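Local structure of cytochrome C-550 (Paracoccus versutus, 2BH4) at residues 45-50 and 67-72; 78-83 and 102-107; 18-23 and 32-37; 60-65 and 89-94. The protein probably carries electrons through its covalently bound heme c, as c-type cytochromes do. The protein carries 1 engineered substitution. All blocks are in the same frame, centred on the assembly; numbering follows the deposited sequence.

Interaction 1 of 4, residues 45-50 and 67-72; sequences RKIASV and PDMVWS. With HEC (heme c), chain B.
The carbonyl oxygen of Met-69 receives three groups: Ile-47 N donates to Met-69 O over 3.2 Å in a nearly straight bond (166°), a bridging water donates to it over 2.9 Å, and the CA-H of Lys-46 makes a longer contact. The same water accepts from Lys-46 NZ, which also makes a weak bond to Pro-67 O. Further along, Trp-71 N donates to Arg-45 O (2.9 Å), and these two backbone bonds flank a single beta bridge between Lys-46 and Val-70. Ile-47 packs against both Met-69 and Trp-71. Its CG1 meets Met-69 CG, while CD1 sits over one face of the Trp-71 indole, 3.4 Å from the centroid of the five-membered ring in a CH-pi contact; methyl CMA of the heme lies over the opposite face, farther off. The indole directs NE1 at heme propionate oxygen O2A, in the ring plane and 2.9 Å away. Ala-48 N is a second donor to that O2A, at 3.1 Å. Arg-45, its chain bent at chi3 (78°), brings NH2 within 2.9 Å of the other propionate oxygen, O1A, while Val-50 CG2 covers one guanidinium face. With three protein N-H groups, one of them cationic, turned on a single propionate, the pocket would be expected to favour its ionised form.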
# COMPACT_ATOMS: atom_id res chain seq x y z
N ARG A 45 -2.75 -8.46 -2.78
CA ARG A 45 -4.04 -8.27 -2.11
C ARG A 45 -4.99 -7.44 -2.97
O ARG A 45 -4.60 -6.44 -3.55
CB ARG A 45 -3.83 -7.56 -0.76
CG ARG A 45 -5.05 -7.50 0.13
CD ARG A 45 -4.64 -7.11 1.56
NE ARG A 45 -4.39 -5.68 1.72
CZ ARG A 45 -3.75 -5.12 2.74
NH1 ARG A 45 -3.13 -5.87 3.65
NH2 ARG A 45 -3.63 -3.80 2.80
N LYS A 46 -6.26 -7.85 -3.02
CA LYS A 46 -7.28 -7.04 -3.69
C LYS A 46 -7.22 -5.59 -3.22
O LYS A 46 -7.11 -5.32 -2.02
CB LYS A 46 -8.68 -7.61 -3.45
CG LYS A 46 -9.79 -6.84 -4.10
CD LYS A 46 -11.16 -7.46 -3.74
CE LYS A 46 -12.31 -6.53 -4.02
NZ LYS A 46 -12.39 -6.06 -5.38
N ILE A 47 -7.29 -4.66 -4.17
CA ILE A 47 -7.29 -3.24 -3.84
C ILE A 47 -8.39 -2.93 -2.82
O ILE A 47 -9.54 -3.34 -2.99
CB ILE A 47 -7.55 -2.38 -5.10
CG1 ILE A 47 -6.56 -2.70 -6.23
CG2 ILE A 47 -7.53 -0.90 -4.79
CD1 ILE A 47 -5.13 -2.39 -5.94
N ALA A 48 -8.03 -2.17 -1.78
CA ALA A 48 -9.00 -1.64 -0.81
C ALA A 48 -9.92 -2.71 -0.23
O ALA A 48 -11.16 -2.55 -0.26
CB ALA A 48 -9.79 -0.50 -1.44
N SER A 49 -9.33 -3.76 0.32
CA SER A 49 -10.11 -4.92 0.81
C SER A 49 -9.89 -5.30 2.27
O SER A 49 -10.43 -6.33 2.72
CB SER A 49 -9.86 -6.14 -0.08
OG SER A 49 -8.52 -6.57 -0.04
N VAL A 50 -9.16 -4.49 3.02
CA VAL A 50 -8.95 -4.81 4.44
C VAL A 50 -10.26 -4.64 5.22
O VAL A 50 -10.87 -3.58 5.21
CB VAL A 50 -7.83 -3.96 5.04
CG1 VAL A 50 -7.70 -4.21 6.53
CG2 VAL A 50 -6.51 -4.29 4.34
N PRO A 67 -12.85 -5.37 -10.51
CA PRO A 67 -13.01 -6.39 -9.47
C PRO A 67 -11.86 -7.35 -9.26
O PRO A 67 -11.71 -7.89 -8.16
CB PRO A 67 -14.22 -7.19 -9.95
CG PRO A 67 -14.95 -6.29 -10.84
CD PRO A 67 -13.96 -5.41 -11.49
N ASP A 68 -11.08 -7.58 -10.31
CA ASP A 68 -9.98 -8.52 -10.27
C ASP A 68 -8.66 -7.86 -9.92
O ASP A 68 -7.63 -8.53 -9.82
CB ASP A 68 -9.85 -9.24 -11.62
CG ASP A 68 -9.67 -8.27 -12.80
OD1 ASP A 68 -10.12 -7.09 -12.72
OD2 ASP A 68 -9.14 -8.71 -13.84
N MET A 69 -8.68 -6.55 -9.72
CA MET A 69 -7.44 -5.84 -9.47
C MET A 69 -6.86 -6.13 -8.09
O MET A 69 -7.56 -6.06 -7.07
CB MET A 69 -7.62 -4.35 -9.64
CG MET A 69 -6.30 -3.59 -9.72
SD MET A 69 -6.36 -1.79 -9.97
CE MET A 69 -6.90 -1.67 -11.66
N VAL A 70 -5.56 -6.43 -8.07
CA VAL A 70 -4.80 -6.60 -6.83
C VAL A 70 -3.57 -5.70 -6.86
O VAL A 70 -3.22 -5.14 -7.92
CB VAL A 70 -4.33 -8.06 -6.62
CG1 VAL A 70 -5.50 -9.02 -6.66
CG2 VAL A 70 -3.32 -8.47 -7.66
N TRP A 71 -2.92 -5.55 -5.71
CA TRP A 71 -1.68 -4.78 -5.64
C TRP A 71 -0.51 -5.54 -6.21
O TRP A 71 0.09 -6.36 -5.54
CB TRP A 71 -1.35 -4.34 -4.22
CG TRP A 71 -2.17 -3.18 -3.77
CD1 TRP A 71 -3.13 -3.18 -2.81
CD2 TRP A 71 -2.09 -1.84 -4.27
NE1 TRP A 71 -3.67 -1.93 -2.69
CE2 TRP A 71 -3.06 -1.08 -3.58
CE3 TRP A 71 -1.34 -1.22 -5.26
CZ2 TRP A 71 -3.24 0.28 -3.80
CZ3 TRP A 71 -1.53 0.13 -5.49
CH2 TRP A 71 -2.49 0.86 -4.79
N SER A 72 -0.16 -5.22 -7.44
CA SER A 72 1.06 -5.76 -8.02
C SER A 72 2.25 -4.94 -7.56
O SER A 72 2.11 -3.80 -7.09
CB SER A 72 0.98 -5.69 -9.53
OG SER A 72 1.02 -4.34 -9.98
FE HEC B . -0.45 4.63 3.04
CHA HEC B . -3.33 3.32 1.82
CHB HEC B . 1.34 2.21 1.42
CHC HEC B . 2.49 6.16 3.94
CHD HEC B . -2.16 6.68 5.16
NA HEC B . -0.92 3.08 1.85
C1A HEC B . -2.17 2.69 1.44
C2A HEC B . -2.10 1.56 0.56
C3A HEC B . -0.79 1.26 0.45
C4A HEC B . -0.03 2.20 1.25
CMA HEC B . -0.20 0.12 -0.39
CAA HEC B . -3.30 0.83 -0.05
CBA HEC B . -3.71 -0.25 0.95
CGA HEC B . -4.93 -1.07 0.58
O1A HEC B . -5.39 -1.86 1.47
O2A HEC B . -5.44 -0.98 -0.57
NB HEC B . 1.54 4.25 2.74
C1B HEC B . 2.06 3.15 2.11
C2B HEC B . 3.50 3.21 2.20
C3B HEC B . 3.82 4.33 2.84
C4B HEC B . 2.59 5.00 3.24
CMB HEC B . 4.45 2.14 1.63
CAB HEC B . 5.23 4.86 3.14
CBB HEC B . 5.98 5.12 2.03
NC HEC B . 0.08 6.10 4.30
C1C HEC B . 1.32 6.64 4.51
C2C HEC B . 1.23 7.71 5.47
C3C HEC B . -0.05 7.88 5.83
C4C HEC B . -0.78 6.85 5.10
CMC HEC B . 2.46 8.50 5.96
CAC HEC B . -0.68 8.88 6.83
CBC HEC B . -0.40 10.21 6.78
ND HEC B . -2.38 4.95 3.42
C1D HEC B . -2.88 5.88 4.32
C2D HEC B . -4.32 5.95 4.20
C3D HEC B . -4.68 4.94 3.17
C4D HEC B . -3.42 4.34 2.71
CMD HEC B . -5.32 6.83 4.95
CAD HEC B . -6.11 4.69 2.66
CBD HEC B . -6.17 5.52 1.36
CGD HEC B . -7.58 5.81 0.87
O1D HEC B . -8.54 5.22 1.43
O2D HEC B . -7.75 6.60 -0.09
O HOH W 1 -10.23 -4.93 -6.99

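Interaction 2 of 4, residues 78-83 and 102-107; sequences EYVTDP and FKLGKN. With HEC (heme c), chain B.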
# COMPACT_ATOMS: atom_id res chain seq x y z
N GLU A 78 4.26 2.66 -8.17
CA GLU A 78 3.65 3.89 -8.68
C GLU A 78 2.85 4.60 -7.59
O GLU A 78 3.00 5.80 -7.38
CB GLU A 78 2.78 3.60 -9.90
CG GLU A 78 3.57 3.19 -11.15
CD GLU A 78 2.71 2.92 -12.36
OE1 GLU A 78 1.47 3.07 -12.24
OE2 GLU A 78 3.28 2.54 -13.41
N TYR A 79 2.02 3.85 -6.88
CA TYR A 79 1.17 4.43 -5.84
C TYR A 79 2.00 5.03 -4.70
O TYR A 79 1.73 6.14 -4.26
CB TYR A 79 0.20 3.37 -5.32
CG TYR A 79 -0.73 3.86 -4.24
CD1 TYR A 79 -1.88 4.57 -4.54
CD2 TYR A 79 -0.44 3.60 -2.90
CE1 TYR A 79 -2.72 5.00 -3.52
CE2 TYR A 79 -1.30 4.01 -1.89
CZ TYR A 79 -2.43 4.72 -2.21
OH TYR A 79 -3.27 5.17 -1.17
N VAL A 80 3.02 4.32 -4.25
CA VAL A 80 3.92 4.82 -3.19
C VAL A 80 4.64 6.08 -3.64
O VAL A 80 4.95 6.96 -2.83
CB VAL A 80 4.90 3.70 -2.78
CG1 VAL A 80 6.08 4.22 -2.00
CG2 VAL A 80 4.11 2.62 -2.02
N THR A 81 4.96 6.15 -4.93
CA THR A 81 5.65 7.31 -5.47
C THR A 81 4.73 8.54 -5.43
O THR A 81 5.15 9.63 -5.07
CB THR A 81 6.16 7.04 -6.90
OG1 THR A 81 7.08 5.94 -6.88
CG2 THR A 81 6.83 8.25 -7.50
N ASP A 82 3.46 8.37 -5.80
CA ASP A 82 2.55 9.52 -5.89
C ASP A 82 1.10 9.01 -5.93
O ASP A 82 0.56 8.70 -7.00
CB ASP A 82 2.92 10.31 -7.15
CG ASP A 82 2.50 11.76 -7.11
OD1 ASP A 82 1.62 12.14 -6.31
OD2 ASP A 82 3.01 12.54 -7.94
N PRO A 83 0.47 8.86 -4.76
CA PRO A 83 -0.85 8.23 -4.69
C PRO A 83 -1.97 8.87 -5.48
O PRO A 83 -2.74 8.15 -6.12
CB PRO A 83 -1.20 8.27 -3.19
CG PRO A 83 0.08 8.48 -2.50
CD PRO A 83 1.06 9.08 -3.42
N PHE A 102 0.69 11.39 0.62
CA PHE A 102 2.11 11.22 0.93
C PHE A 102 2.88 10.57 -0.22
O PHE A 102 2.51 9.48 -0.67
CB PHE A 102 2.24 10.39 2.20
CG PHE A 102 3.64 10.24 2.65
CD1 PHE A 102 4.25 11.26 3.34
CD2 PHE A 102 4.36 9.11 2.36
CE1 PHE A 102 5.56 11.16 3.72
CE2 PHE A 102 5.67 9.01 2.73
CZ PHE A 102 6.26 10.02 3.43
N LYS A 103 3.96 11.23 -0.65
CA LYS A 103 4.79 10.78 -1.76
C LYS A 103 6.13 10.35 -1.24
O LYS A 103 6.78 11.10 -0.52
CB LYS A 103 4.98 11.90 -2.78
CG LYS A 103 3.71 12.50 -3.30
CD LYS A 103 3.93 13.77 -4.08
CE LYS A 103 2.67 14.60 -4.07
NZ LYS A 103 2.28 15.03 -2.66
N LEU A 104 6.58 9.18 -1.66
CA LEU A 104 7.93 8.72 -1.31
C LEU A 104 8.80 8.99 -2.52
O LEU A 104 8.55 8.49 -3.61
CB LEU A 104 7.93 7.25 -0.94
CG LEU A 104 9.27 6.67 -0.50
CD1 LEU A 104 9.74 7.29 0.79
CD2 LEU A 104 9.18 5.17 -0.40
N GLY A 105 9.87 9.75 -2.29
CA GLY A 105 10.67 10.32 -3.36
C GLY A 105 11.83 9.48 -3.83
O GLY A 105 12.36 9.72 -4.92
N LYS A 106 12.22 8.50 -3.03
CA LYS A 106 13.29 7.61 -3.41
C LYS A 106 13.11 6.27 -2.73
O LYS A 106 12.29 6.14 -1.82
CB LYS A 106 14.64 8.22 -3.06
CG LYS A 106 14.84 8.55 -1.59
CD LYS A 106 16.20 9.20 -1.35
CE LYS A 106 16.39 9.55 0.11
NZ LYS A 106 17.71 10.21 0.38
N ASN A 107 13.83 5.27 -3.22
CA ASN A 107 13.85 3.96 -2.62
C ASN A 107 12.48 3.31 -2.64
O ASN A 107 12.14 2.50 -1.78
CB ASN A 107 14.39 4.05 -1.19
CG ASN A 107 15.76 4.68 -1.12
OD1 ASN A 107 16.02 5.56 -0.29
ND2 ASN A 107 16.64 4.29 -2.03
FE HEC B . -0.45 4.63 3.04
CHA HEC B . -3.33 3.32 1.82
CHB HEC B . 1.34 2.21 1.42
CHC HEC B . 2.49 6.16 3.94
CHD HEC B . -2.16 6.68 5.16
NA HEC B . -0.92 3.08 1.85
C1A HEC B . -2.17 2.69 1.44
C2A HEC B . -2.10 1.56 0.56
C3A HEC B . -0.79 1.26 0.45
C4A HEC B . -0.03 2.20 1.25
CMA HEC B . -0.20 0.12 -0.39
CAA HEC B . -3.30 0.83 -0.05
CBA HEC B . -3.71 -0.25 0.95
CGA HEC B . -4.93 -1.07 0.58
O1A HEC B . -5.39 -1.86 1.47
O2A HEC B . -5.44 -0.98 -0.57
NB HEC B . 1.54 4.25 2.74
C1B HEC B . 2.06 3.15 2.11
C2B HEC B . 3.50 3.21 2.20
C3B HEC B . 3.82 4.33 2.84
C4B HEC B . 2.59 5.00 3.24
CMB HEC B . 4.45 2.14 1.63
CAB HEC B . 5.23 4.86 3.14
CBB HEC B . 5.98 5.12 2.03
NC HEC B . 0.08 6.10 4.30
C1C HEC B . 1.32 6.64 4.51
C2C HEC B . 1.23 7.71 5.47
C3C HEC B . -0.05 7.88 5.83
C4C HEC B . -0.78 6.85 5.10
CMC HEC B . 2.46 8.50 5.96
CAC HEC B . -0.68 8.88 6.83
CBC HEC B . -0.40 10.21 6.78
ND HEC B . -2.38 4.95 3.42
C1D HEC B . -2.88 5.88 4.32
C2D HEC B . -4.32 5.95 4.20
C3D HEC B . -4.68 4.94 3.17
C4D HEC B . -3.42 4.34 2.71
CMD HEC B . -5.32 6.83 4.95
CAD HEC B . -6.11 4.69 2.66
CBD HEC B . -6.17 5.52 1.36
CGD HEC B . -7.58 5.81 0.87
O1D HEC B . -8.54 5.22 1.43
O2D HEC B . -7.75 6.60 -0.09
O HOH W 2 3.73 7.01 -0.34
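Val-80 and Leu-104 form the close-packed part of this contact, where the last turn of helix 73-81 meets the loop 102-107. Leu-104 N donates to Val-80 O over 3.0 Å, in the carbonyl plane, and a water 2.8 Å from Val-80 O donates to that oxygen as well, then spans to Phe-102 O. Beside this polar knot the side chains of Val-80 and Leu-104 run side by side in the same direction, with Val-80 CG1 3.6 Å from Leu-104 CD2. The valine's CG1 stands anti to its own backbone nitrogen (chi1 164°), leaving CG2 for heme methyl CMB at 3.7 Å. The Phe-102 side chain leaves the backbone on the side away from the helix, and one ring face lies over heme methyl CMC, offset toward the rim; its carbonyl oxygen meanwhile lies against Pro-83 CD. Tyr-79, on the helix, reaches the heme separately, with OH 3.5 Å from meso carbon CHA. The outer side is looser. There the aliphatic part of Lys-103 runs alongside the Asp-82 carboxylate, CE 3.5 Å from OD1, but its ammonium does not close an ion pair: Lys-103 NZ bonds instead to Thr-101 O, and Thr-81 OG1 turns back to Ile-77 O within its own helix. The contact therefore joins helix end and loop through the Val-80 carbonyl, its water bridge to Phe-102 O, and apolar groups bordering the heme, while the charges at its surface probably contribute no more than a diffuse attraction.

Interaction 3 of 4, residues 18-23 and 32-37; sequences CHMVQA and GGKTGP. With HEC (heme c), chain B.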
# COMPACT_ATOMS: atom_id res chain seq x y z
N CYS A 18 1.44 5.90 10.15
CA CYS A 18 0.09 5.58 9.75
C CYS A 18 -0.24 4.10 9.59
O CYS A 18 -1.40 3.72 9.76
CB CYS A 18 -0.19 6.30 8.44
SG CYS A 18 -0.08 8.09 8.64
N HIS A 19 0.76 3.31 9.24
CA HIS A 19 0.58 1.90 8.92
C HIS A 19 1.37 0.98 9.83
O HIS A 19 2.53 1.25 10.15
CB HIS A 19 1.10 1.62 7.51
CG HIS A 19 0.30 2.22 6.39
ND1 HIS A 19 -0.85 1.65 5.89
CD2 HIS A 19 0.57 3.28 5.59
CE1 HIS A 19 -1.27 2.35 4.85
NE2 HIS A 19 -0.42 3.35 4.64
N MET A 20 0.78 -0.16 10.16
CA MET A 20 1.55 -1.25 10.75
C MET A 20 1.76 -2.36 9.74
O MET A 20 1.14 -2.38 8.68
CB MET A 20 0.85 -1.82 11.98
CG MET A 20 -0.39 -2.62 11.67
SD MET A 20 -1.26 -3.15 13.14
CE MET A 20 -1.86 -1.60 13.76
N VAL A 21 2.66 -3.27 10.09
CA VAL A 21 2.84 -4.54 9.38
C VAL A 21 2.73 -5.59 10.48
O VAL A 21 3.66 -5.76 11.29
CB VAL A 21 4.18 -4.63 8.65
CG1 VAL A 21 4.32 -5.97 7.93
CG2 VAL A 21 4.31 -3.47 7.64
N GLN A 22 1.57 -6.22 10.55
CA GLN A 22 1.25 -7.19 11.60
C GLN A 22 0.70 -8.47 11.00
O GLN A 22 -0.25 -8.45 10.23
CB GLN A 22 0.24 -6.57 12.58
CG GLN A 22 0.05 -7.38 13.85
CD GLN A 22 -1.05 -6.79 14.72
OE1 GLN A 22 -2.23 -7.07 14.51
NE2 GLN A 22 -0.66 -5.98 15.68
N ALA A 23 1.29 -9.60 11.36
CA ALA A 23 0.86 -10.88 10.80
C ALA A 23 -0.52 -11.31 11.31
O ALA A 23 -0.99 -10.81 12.34
CB ALA A 23 1.91 -11.93 11.09
N GLY A 32 3.04 0.06 14.29
CA GLY A 32 2.72 1.29 13.61
C GLY A 32 1.31 1.73 13.89
O GLY A 32 0.60 1.11 14.68
N GLY A 33 0.92 2.81 13.22
CA GLY A 33 -0.37 3.40 13.40
C GLY A 33 -1.50 2.65 12.75
O GLY A 33 -1.32 1.60 12.11
N LYS A 34 -2.70 3.21 12.87
CA LYS A 34 -3.90 2.59 12.34
C LYS A 34 -4.69 3.54 11.43
O LYS A 34 -5.79 3.18 10.96
CB LYS A 34 -4.79 2.07 13.47
CG LYS A 34 -4.25 0.81 14.15
CD LYS A 34 -5.19 0.31 15.24
CE LYS A 34 -4.86 -1.09 15.70
NZ LYS A 34 -6.07 -1.74 16.27
N THR A 35 -4.08 4.69 11.13
CA THR A 35 -4.63 5.67 10.22
C THR A 35 -4.77 5.07 8.80
O THR A 35 -5.72 5.35 8.07
CB THR A 35 -3.75 6.95 10.20
OG1 THR A 35 -3.90 7.59 11.47
CG2 THR A 35 -4.19 7.87 9.11
N GLY A 36 -3.80 4.27 8.39
CA GLY A 36 -3.90 3.52 7.14
C GLY A 36 -4.01 2.05 7.49
O GLY A 36 -3.71 1.66 8.62
N PRO A 37 -4.41 1.21 6.53
CA PRO A 37 -4.58 -0.20 6.83
C PRO A 37 -3.27 -0.99 7.04
O PRO A 37 -2.18 -0.58 6.61
CB PRO A 37 -5.33 -0.72 5.59
CG PRO A 37 -5.02 0.21 4.54
CD PRO A 37 -4.83 1.54 5.16
FE HEC B . -0.45 4.63 3.04
CHA HEC B . -3.33 3.32 1.82
CHB HEC B . 1.34 2.21 1.42
CHC HEC B . 2.49 6.16 3.94
CHD HEC B . -2.16 6.68 5.16
NA HEC B . -0.92 3.08 1.85
C1A HEC B . -2.17 2.69 1.44
C2A HEC B . -2.10 1.56 0.56
C3A HEC B . -0.79 1.26 0.45
C4A HEC B . -0.03 2.20 1.25
CMA HEC B . -0.20 0.12 -0.39
CAA HEC B . -3.30 0.83 -0.05
CBA HEC B . -3.71 -0.25 0.95
CGA HEC B . -4.93 -1.07 0.58
O1A HEC B . -5.39 -1.86 1.47
O2A HEC B . -5.44 -0.98 -0.57
NB HEC B . 1.54 4.25 2.74
C1B HEC B . 2.06 3.15 2.11
C2B HEC B . 3.50 3.21 2.20
C3B HEC B . 3.82 4.33 2.84
C4B HEC B . 2.59 5.00 3.24
CMB HEC B . 4.45 2.14 1.63
CAB HEC B . 5.23 4.86 3.14
CBB HEC B . 5.98 5.12 2.03
NC HEC B . 0.08 6.10 4.30
C1C HEC B . 1.32 6.64 4.51
C2C HEC B . 1.23 7.71 5.47
C3C HEC B . -0.05 7.88 5.83
C4C HEC B . -0.78 6.85 5.10
CMC HEC B . 2.46 8.50 5.96
CAC HEC B . -0.68 8.88 6.83
CBC HEC B . -0.40 10.21 6.78
ND HEC B . -2.38 4.95 3.42
C1D HEC B . -2.88 5.88 4.32
C2D HEC B . -4.32 5.95 4.20
C3D HEC B . -4.68 4.94 3.17
C4D HEC B . -3.42 4.34 2.71
CMD HEC B . -5.32 6.83 4.95
CAD HEC B . -6.11 4.69 2.66
CBD HEC B . -6.17 5.52 1.36
CGD HEC B . -7.58 5.81 0.87
O1D HEC B . -8.54 5.22 1.43
O2D HEC B . -7.75 6.60 -0.09
O HOH W 3 -2.29 -0.02 10.14
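His-19 ND1 donates to Pro-37 O over 2.7 Å in an almost straight bond (170°), the acceptor lying in the imidazole plane and the N-H meeting a carbonyl lone pair. The imidazole turns its other nitrogen to the heme, NE2 binding the iron at 2.0 Å, so both ring nitrogens are engaged and the bond to Pro-37 O fixes the ring's rotation. It would also be expected to lend the imidazole some imidazolate character. Opposite His-19, the engineered Lys-100 supplies the second axial ligand through NZ. Cys-18 and His-19 are the closing pair of the CXXCH heme-attachment motif of c-type cytochromes, and Cys-18 SG is bonded covalently to heme CAC. The carbonyl oxygen of Cys-18 is met by Gly-36 N at 2.8 Å, with the donor standing above the carbonyl plane. Met-20 N is too poorly angled for Gly-33 O and uses a water instead (3.1 Å); that water donates onward to Gly-33 O and Gly-36 O, each 2.7 Å away, which ties three backbone groups together. At the outer margin the Met-20 side chain, bent at chi3 (69°), presses its CE against the aliphatic chain of Lys-34, tightly at CG (3.4 Å).

Interaction 4 of 4, residues 60-65 and 89-94; sequences LEVAEK and EKTGDS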
# COMPACT_ATOMS: atom_id res chain seq x y z
N LEU A 60 -11.94 3.07 -3.42
CA LEU A 60 -13.08 2.15 -3.50
C LEU A 60 -13.60 2.04 -4.94
O LEU A 60 -14.02 0.97 -5.38
CB LEU A 60 -14.20 2.58 -2.55
CG LEU A 60 -13.92 2.40 -1.05
CD1 LEU A 60 -15.03 3.06 -0.24
CD2 LEU A 60 -13.78 0.94 -0.71
N GLU A 61 -13.57 3.15 -5.67
CA GLU A 61 -14.01 3.15 -7.07
C GLU A 61 -13.06 2.35 -7.93
O GLU A 61 -13.48 1.61 -8.81
CB GLU A 61 -14.14 4.57 -7.59
CG GLU A 61 -14.64 4.63 -9.02
CD GLU A 61 -15.00 6.04 -9.49
OE1 GLU A 61 -15.40 6.88 -8.65
OE2 GLU A 61 -14.90 6.29 -10.70
N VAL A 62 -11.77 2.44 -7.64
CA VAL A 62 -10.80 1.62 -8.36
C VAL A 62 -11.18 0.16 -8.20
O VAL A 62 -11.24 -0.57 -9.16
CB VAL A 62 -9.35 1.83 -7.85
CG1 VAL A 62 -8.39 0.82 -8.52
CG2 VAL A 62 -8.88 3.24 -8.15
N ALA A 63 -11.43 -0.27 -6.96
CA ALA A 63 -11.74 -1.66 -6.70
C ALA A 63 -13.06 -2.06 -7.33
O ALA A 63 -13.15 -3.14 -7.91
CB ALA A 63 -11.73 -1.93 -5.21
N GLU A 64 -14.07 -1.20 -7.21
CA GLU A 64 -15.42 -1.48 -7.73
C GLU A 64 -15.42 -1.70 -9.22
O GLU A 64 -16.09 -2.63 -9.72
CB GLU A 64 -16.37 -0.32 -7.41
CG GLU A 64 -17.80 -0.46 -7.97
CD GLU A 64 -18.57 0.85 -8.05
OE1 GLU A 64 -18.04 1.91 -7.65
OE2 GLU A 64 -19.72 0.82 -8.55
N LYS A 65 -14.68 -0.86 -9.93
CA LYS A 65 -14.67 -0.89 -11.40
C LYS A 65 -13.69 -1.90 -11.97
O LYS A 65 -13.76 -2.24 -13.15
CB LYS A 65 -14.40 0.52 -11.93
CG LYS A 65 -15.59 1.44 -11.69
CD LYS A 65 -15.15 2.88 -11.59
CE LYS A 65 -14.59 3.46 -12.88
NZ LYS A 65 -13.88 4.74 -12.58
N GLU A 89 -5.53 8.02 -12.56
CA GLU A 89 -5.27 7.14 -13.67
C GLU A 89 -6.22 5.95 -13.69
O GLU A 89 -6.80 5.64 -14.74
CB GLU A 89 -3.82 6.65 -13.66
CG GLU A 89 -3.45 5.66 -14.75
CD GLU A 89 -2.04 5.19 -14.62
OE1 GLU A 89 -1.15 6.05 -14.46
OE2 GLU A 89 -1.82 3.96 -14.65
N LYS A 90 -6.39 5.29 -12.55
CA LYS A 90 -7.17 4.07 -12.49
C LYS A 90 -8.68 4.32 -12.50
O LYS A 90 -9.41 3.48 -12.99
CB LYS A 90 -6.75 3.23 -11.27
CG LYS A 90 -5.26 2.84 -11.24
CD LYS A 90 -4.81 2.10 -12.48
CE LYS A 90 -3.35 1.79 -12.41
NZ LYS A 90 -2.82 1.20 -13.65
N THR A 91 -9.13 5.45 -11.98
CA THR A 91 -10.56 5.78 -11.99
C THR A 91 -11.01 6.51 -13.25
O THR A 91 -12.20 6.47 -13.60
CB THR A 91 -10.97 6.68 -10.82
OG1 THR A 91 -10.25 7.91 -10.88
CG2 THR A 91 -10.79 6.01 -9.47
N GLY A 92 -10.09 7.21 -13.89
CA GLY A 92 -10.41 8.09 -15.01
C GLY A 92 -11.09 9.37 -14.55
O GLY A 92 -11.70 10.08 -15.37
N ASP A 93 -10.98 9.68 -13.26
CA ASP A 93 -11.65 10.81 -12.63
C ASP A 93 -10.63 11.78 -12.03
O ASP A 93 -9.98 11.47 -11.02
CB ASP A 93 -12.55 10.28 -11.52
CG ASP A 93 -13.41 11.35 -10.86
OD1 ASP A 93 -13.30 12.55 -11.22
OD2 ASP A 93 -14.21 10.96 -9.97
N SER A 94 -10.49 12.95 -12.63
CA SER A 94 -9.57 13.96 -12.11
C SER A 94 -9.90 14.39 -10.67
O SER A 94 -9.04 14.92 -9.97
CB SER A 94 -9.55 15.19 -13.03
OG SER A 94 -10.77 15.89 -12.98
O HOH W 4 -13.39 8.78 -8.23
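An ST turn closes the end of helix 83-91, and it is on this turn that Lys-65 of helix 57-65 lands. Asp-93 N donates to Thr-91 OG1 over 3.1 Å, with Gly-92 between them leaving the helix at positive phi; the same hydroxyl is also bonded to Leu-87 O, one turn back. Lys-65, its chain bent at chi3 (66°), carries NZ to Thr-91 O at 2.6 Å, in the carbonyl plane and on a lone pair. Its ammonium makes a salt bridge to Glu-61 OE2, also at 2.6 Å, using the anti lone pair of that oxygen, so one cation ties together a carboxylate of its own helix and a carbonyl at the C-terminal end of the other, where the helix dipole should welcome positive charge. The remaining Glu-61 oxygen, OE1, lies 4.5 Å from Asp-93 OD2, and a water that donates to both carboxylates probably eases their repulsion; Asp-93 OD1 accepts from Ala-95 N. Beside this polar group Val-62 supplies the apolar contact: its CG2 meets Thr-91 CG2 at 3.6 Å, the side chains crossing at about a right angle, and also touches Lys-90 CB, beyond which the lysine chain leads away to a salt bridge with Glu-89. Val-62 also reaches Trp-86 and Leu-87 further back on helix 83-91, and on another side it meets Met-69 in the loop that leads to helix 73-81.

Interactions 1, 2 and 3 all touch the heme: the first holds a propionate, the second packs against ring methyls and meso carbons, and the third supplies one covalent thioether link and the histidine ligand. Interactions 1 and 2, on opposite sides of the chain's centre with their own centres about 18 Å apart, still meet where Trp-71 CH2 lies 3.5 Å from Tyr-79 CG. Val-50 CG2 joins interaction 1 to Pro-37 CB of interaction 3 at 4.0 Å. Interaction 4 stands further out, the Val-62 side chain about 9 Å from the heme, but it backs interaction 1 through Met-69 SD and Val-62 CG1, 3.6 Å apart. Interactions 3 and 4 do not touch.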